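Local coordinates for Moesin/ezrin/radixin homolog 2 (Drosophila melanogaster, PDB 7EDR), which is the fly merlin, an ERM-family protein whose FERM domain probably binds partner proteins and links the plasma membrane to the cortical cytoskeleton, at residues Asp200-Thr212 with Val223-Leu237. Residues are numbered along the deposited sequence; the frame is centred on the assembly and turned at random.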
# COMPACT_ATOMS: atom_id res chain seq x y z
N ASP C 200 13.71 -21.94 3.40
CA ASP C 200 14.84 -21.69 4.29
C ASP C 200 16.02 -22.61 4.00
O ASP C 200 17.06 -22.47 4.65
CB ASP C 200 14.40 -21.82 5.76
CG ASP C 200 13.59 -20.60 6.24
OD1 ASP C 200 13.52 -19.60 5.50
OD2 ASP C 200 13.05 -20.63 7.37
N LEU C 201 15.90 -23.53 3.05
CA LEU C 201 17.04 -24.35 2.67
C LEU C 201 18.10 -23.50 1.99
O LEU C 201 17.79 -22.52 1.30
CB LEU C 201 16.59 -25.49 1.75
CG LEU C 201 15.53 -26.44 2.33
CD1 LEU C 201 15.21 -27.58 1.35
CD2 LEU C 201 15.96 -27.01 3.67
N ASP C 202 19.37 -23.86 2.21
CA ASP C 202 20.48 -23.05 1.70
C ASP C 202 20.43 -22.91 0.18
O ASP C 202 20.77 -21.86 -0.37
CB ASP C 202 21.83 -23.65 2.11
CG ASP C 202 22.05 -23.69 3.63
OD1 ASP C 202 21.61 -22.74 4.32
OD2 ASP C 202 22.66 -24.67 4.12
N MET C 203 20.03 -23.97 -0.52
CA MET C 203 20.09 -23.97 -1.97
C MET C 203 18.78 -23.56 -2.62
O MET C 203 18.70 -23.55 -3.85
CB MET C 203 20.51 -25.35 -2.48
CG MET C 203 21.87 -25.83 -1.92
SD MET C 203 22.40 -27.44 -2.56
CE MET C 203 22.58 -27.11 -4.32
N TYR C 204 17.76 -23.22 -1.84
CA TYR C 204 16.47 -22.86 -2.41
C TYR C 204 16.58 -21.56 -3.21
O TYR C 204 17.19 -20.59 -2.75
CB TYR C 204 15.43 -22.71 -1.31
CG TYR C 204 14.10 -22.17 -1.76
CD1 TYR C 204 13.84 -20.80 -1.70
CD2 TYR C 204 13.09 -23.01 -2.21
CE1 TYR C 204 12.61 -20.27 -2.09
CE2 TYR C 204 11.86 -22.51 -2.59
CZ TYR C 204 11.63 -21.14 -2.52
OH TYR C 204 10.40 -20.63 -2.90
N GLY C 205 16.02 -21.57 -4.41
CA GLY C 205 16.02 -20.38 -5.24
C GLY C 205 17.37 -19.85 -5.65
O GLY C 205 17.51 -18.64 -5.88
N VAL C 206 18.39 -20.70 -5.77
CA VAL C 206 19.70 -20.28 -6.24
C VAL C 206 19.94 -20.90 -7.60
O VAL C 206 19.93 -22.13 -7.74
CB VAL C 206 20.82 -20.69 -5.26
CG1 VAL C 206 22.14 -20.11 -5.73
CG2 VAL C 206 20.50 -20.24 -3.85
N ASN C 207 20.16 -20.07 -8.61
CA ASN C 207 20.63 -20.56 -9.89
C ASN C 207 22.15 -20.54 -9.83
O ASN C 207 22.74 -19.47 -9.67
CB ASN C 207 20.09 -19.71 -11.04
CG ASN C 207 18.57 -19.49 -10.95
OD1 ASN C 207 17.79 -20.32 -11.39
ND2 ASN C 207 18.16 -18.35 -10.37
N TYR C 208 22.77 -21.72 -9.92
CA TYR C 208 24.22 -21.88 -9.83
C TYR C 208 24.87 -21.93 -11.21
O TYR C 208 24.37 -22.60 -12.12
CB TYR C 208 24.59 -23.15 -9.07
CG TYR C 208 24.20 -23.18 -7.62
CD1 TYR C 208 25.11 -22.78 -6.64
CD2 TYR C 208 22.94 -23.61 -7.22
CE1 TYR C 208 24.78 -22.82 -5.30
CE2 TYR C 208 22.59 -23.64 -5.88
CZ TYR C 208 23.52 -23.25 -4.92
OH TYR C 208 23.19 -23.26 -3.59
N PHE C 209 26.02 -21.26 -11.35
CA PHE C 209 26.78 -21.34 -12.58
C PHE C 209 28.25 -21.35 -12.24
O PHE C 209 28.68 -20.69 -11.28
CB PHE C 209 26.47 -20.18 -13.53
CG PHE C 209 25.02 -20.03 -13.83
CD1 PHE C 209 24.46 -20.66 -14.92
CD2 PHE C 209 24.20 -19.29 -12.98
CE1 PHE C 209 23.12 -20.55 -15.18
CE2 PHE C 209 22.87 -19.17 -13.23
CZ PHE C 209 22.32 -19.80 -14.35
N PRO C 210 29.04 -22.11 -12.97
CA PRO C 210 30.46 -22.22 -12.65
C PRO C 210 31.24 -21.09 -13.28
O PRO C 210 31.10 -20.82 -14.48
CB PRO C 210 30.83 -23.58 -13.24
CG PRO C 210 29.92 -23.71 -14.44
CD PRO C 210 28.66 -22.93 -14.14
N ILE C 211 32.06 -20.40 -12.49
CA ILE C 211 32.78 -19.23 -12.97
C ILE C 211 34.22 -19.32 -12.49
O ILE C 211 34.58 -20.19 -11.69
CB ILE C 211 32.14 -17.90 -12.49
CG1 ILE C 211 32.14 -17.81 -10.96
CG2 ILE C 211 30.72 -17.78 -12.99
CD1 ILE C 211 31.58 -16.52 -10.43
N THR C 212 35.04 -18.41 -13.00
CA THR C 212 36.40 -18.19 -12.53
C THR C 212 36.60 -16.70 -12.34
O THR C 212 36.21 -15.90 -13.20
CB THR C 212 37.43 -18.73 -13.53
OG1 THR C 212 37.00 -18.44 -14.87
CG2 THR C 212 37.61 -20.24 -13.38
N VAL C 223 22.78 -16.75 -8.77
CA VAL C 223 21.80 -15.69 -9.00
C VAL C 223 20.52 -16.01 -8.23
O VAL C 223 19.88 -17.04 -8.48
CB VAL C 223 21.49 -15.53 -10.49
CG1 VAL C 223 20.63 -14.30 -10.72
CG2 VAL C 223 22.76 -15.48 -11.32
N THR C 224 20.14 -15.12 -7.31
CA THR C 224 18.98 -15.32 -6.45
C THR C 224 18.01 -14.15 -6.57
O THR C 224 18.31 -13.11 -7.17
CB THR C 224 19.39 -15.46 -4.97
OG1 THR C 224 19.58 -14.15 -4.39
CG2 THR C 224 20.67 -16.27 -4.86
N SER C 225 16.85 -14.32 -5.93
CA SER C 225 15.86 -13.25 -5.84
C SER C 225 16.40 -12.02 -5.12
O SER C 225 15.86 -10.92 -5.31
CB SER C 225 14.63 -13.75 -5.09
OG SER C 225 14.95 -13.94 -3.72
N VAL C 226 17.43 -12.18 -4.29
CA VAL C 226 17.96 -11.10 -3.48
C VAL C 226 19.28 -10.55 -4.04
O VAL C 226 19.59 -9.37 -3.83
CB VAL C 226 18.13 -11.61 -2.04
CG1 VAL C 226 18.85 -10.60 -1.17
CG2 VAL C 226 16.76 -11.94 -1.47
N GLY C 227 20.05 -11.34 -4.76
CA GLY C 227 21.19 -10.78 -5.43
C GLY C 227 22.12 -11.81 -6.05
O GLY C 227 21.66 -12.82 -6.61
N LEU C 228 23.42 -11.55 -5.97
CA LEU C 228 24.45 -12.42 -6.53
C LEU C 228 25.27 -12.99 -5.38
O LEU C 228 25.87 -12.23 -4.61
CB LEU C 228 25.35 -11.68 -7.51
CG LEU C 228 24.72 -11.25 -8.84
CD1 LEU C 228 25.73 -10.57 -9.77
CD2 LEU C 228 24.07 -12.43 -9.54
N ASN C 229 25.27 -14.30 -5.26
CA ASN C 229 26.10 -15.02 -4.30
C ASN C 229 27.32 -15.58 -5.01
O ASN C 229 27.27 -15.96 -6.19
CB ASN C 229 25.32 -16.15 -3.65
CG ASN C 229 24.17 -15.66 -2.82
OD1 ASN C 229 24.10 -14.47 -2.50
ND2 ASN C 229 23.27 -16.56 -2.44
N ILE C 230 28.43 -15.63 -4.28
CA ILE C 230 29.66 -16.24 -4.77
C ILE C 230 29.98 -17.41 -3.85
O ILE C 230 30.01 -17.24 -2.62
CB ILE C 230 30.81 -15.22 -4.83
CG1 ILE C 230 30.45 -14.08 -5.78
CG2 ILE C 230 32.12 -15.88 -5.26
CD1 ILE C 230 30.09 -14.54 -7.18
N TYR C 231 30.15 -18.59 -4.43
CA TYR C 231 30.42 -19.78 -3.64
C TYR C 231 31.78 -20.36 -3.99
O TYR C 231 32.26 -20.25 -5.13
CB TYR C 231 29.38 -20.89 -3.86
CG TYR C 231 27.97 -20.54 -3.48
CD1 TYR C 231 27.11 -19.97 -4.43
CD2 TYR C 231 27.48 -20.79 -2.20
CE1 TYR C 231 25.80 -19.66 -4.10
CE2 TYR C 231 26.17 -20.48 -1.87
CZ TYR C 231 25.35 -19.91 -2.82
OH TYR C 231 24.05 -19.59 -2.53
N ASP C 232 32.37 -21.01 -3.00
CA ASP C 232 33.54 -21.84 -3.26
C ASP C 232 33.16 -23.04 -4.11
O ASP C 232 32.02 -23.52 -4.07
CB ASP C 232 34.15 -22.31 -1.94
CG ASP C 232 35.55 -22.81 -2.12
OD1 ASP C 232 35.72 -23.90 -2.71
OD2 ASP C 232 36.49 -22.10 -1.67
N GLU C 233 34.13 -23.53 -4.88
CA GLU C 233 33.87 -24.63 -5.80
C GLU C 233 33.24 -25.83 -5.09
O GLU C 233 32.41 -26.53 -5.69
CB GLU C 233 35.17 -25.05 -6.48
CG GLU C 233 34.98 -26.13 -7.53
CD GLU C 233 36.30 -26.80 -7.91
OE1 GLU C 233 37.36 -26.46 -7.33
OE2 GLU C 233 36.26 -27.68 -8.80
N ARG C 234 33.58 -26.05 -3.82
CA ARG C 234 33.18 -27.26 -3.12
C ARG C 234 32.18 -27.01 -1.99
O ARG C 234 31.92 -27.93 -1.21
CB ARG C 234 34.40 -27.98 -2.56
CG ARG C 234 35.53 -28.10 -3.55
CD ARG C 234 36.68 -28.95 -3.02
NE ARG C 234 37.71 -29.14 -4.05
CZ ARG C 234 37.52 -29.78 -5.20
NH1 ARG C 234 36.34 -30.32 -5.49
NH2 ARG C 234 38.52 -29.88 -6.07
N ASP C 235 31.65 -25.80 -1.88
CA ASP C 235 30.67 -25.48 -0.84
C ASP C 235 29.53 -24.67 -1.48
O ASP C 235 29.56 -23.44 -1.53
CB ASP C 235 31.33 -24.72 0.30
CG ASP C 235 30.40 -24.49 1.48
OD1 ASP C 235 29.18 -24.72 1.36
OD2 ASP C 235 30.90 -24.05 2.53
N LYS C 236 28.52 -25.38 -1.98
CA LYS C 236 27.32 -24.75 -2.49
C LYS C 236 26.34 -24.35 -1.39
O LYS C 236 25.36 -23.66 -1.68
CB LYS C 236 26.62 -25.67 -3.48
CG LYS C 236 27.29 -25.81 -4.83
CD LYS C 236 26.31 -26.45 -5.82
CE LYS C 236 26.82 -26.44 -7.24
NZ LYS C 236 25.92 -27.20 -8.16
N LEU C 237 26.57 -24.77 -0.15
CA LEU C 237 25.64 -24.42 0.91
C LEU C 237 25.78 -22.97 1.33
O LEU C 237 24.80 -22.23 1.36
CB LEU C 237 25.83 -25.33 2.13
CG LEU C 237 24.87 -26.49 2.23
CD1 LEU C 237 24.68 -27.12 0.87
CD2 LEU C 237 25.44 -27.49 3.21
O HOH W 1 23.12 -20.29 -0.20
O HOH W 2 15.63 -17.01 -5.52
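Val223 meets Asn207 as an antiparallel hydrogen-bonded pair, joining strands 207-212 and 218-223 of the PH-like lobe of the FERM domain. Asn207 N donates to Val223 O almost straight (3.0 Å, N-H...O 170°), and Val223 N answers to Asn207 O. The amide of Asn207, its CG anti to the carbonyl carbon (chi1 -49°), folds back and sends ND2 to Val223 O as well (2.9 Å). The two donors reach this oxygen from opposite faces of its carbonyl plane. The methyl Thr224 CG2 lies alongside Val206 CG2, while a water links Ser225 N to Gly205 O. On strand 227-232, Ile230 CD1 meets Ile211 CD1 at 4.1 Å, and Leu221 packs against both isoleucines. The side chains of Tyr231 and Tyr208 run roughly perpendicular, while their ring planes incline by only 42°, an oblique pair; Tyr208 CE1 lies over the rim of one Tyr231 face, 3.5 Å from Tyr231 CE1. After the turn from Asp232 to Asp235, the extended chain of Lys236 runs over the Tyr208 face opposite Val206 CG1, with CD 4.1 Å from the centroid and NZ in an off-centre cation-pi contact. Lys236 O also accepts from Tyr208 OH (2.9 Å). Leu237 CD1 touches Met203 SD, and a second water, accepting from Tyr231 OH, donates to Asp202 O and Leu237 O. Asp202 OD2 itself is hydrogen-bonded to a polar side chain of another protein's chain. Contacts on both Tyr208 faces probably hinder its ring flip, while the hydroxyl bond fixes the ring's far end; direct hydrogen bonds hold strand 207-212 to Val223 and Lys236, and waters join the preceding turns to Ser225, Tyr231 and Leu237.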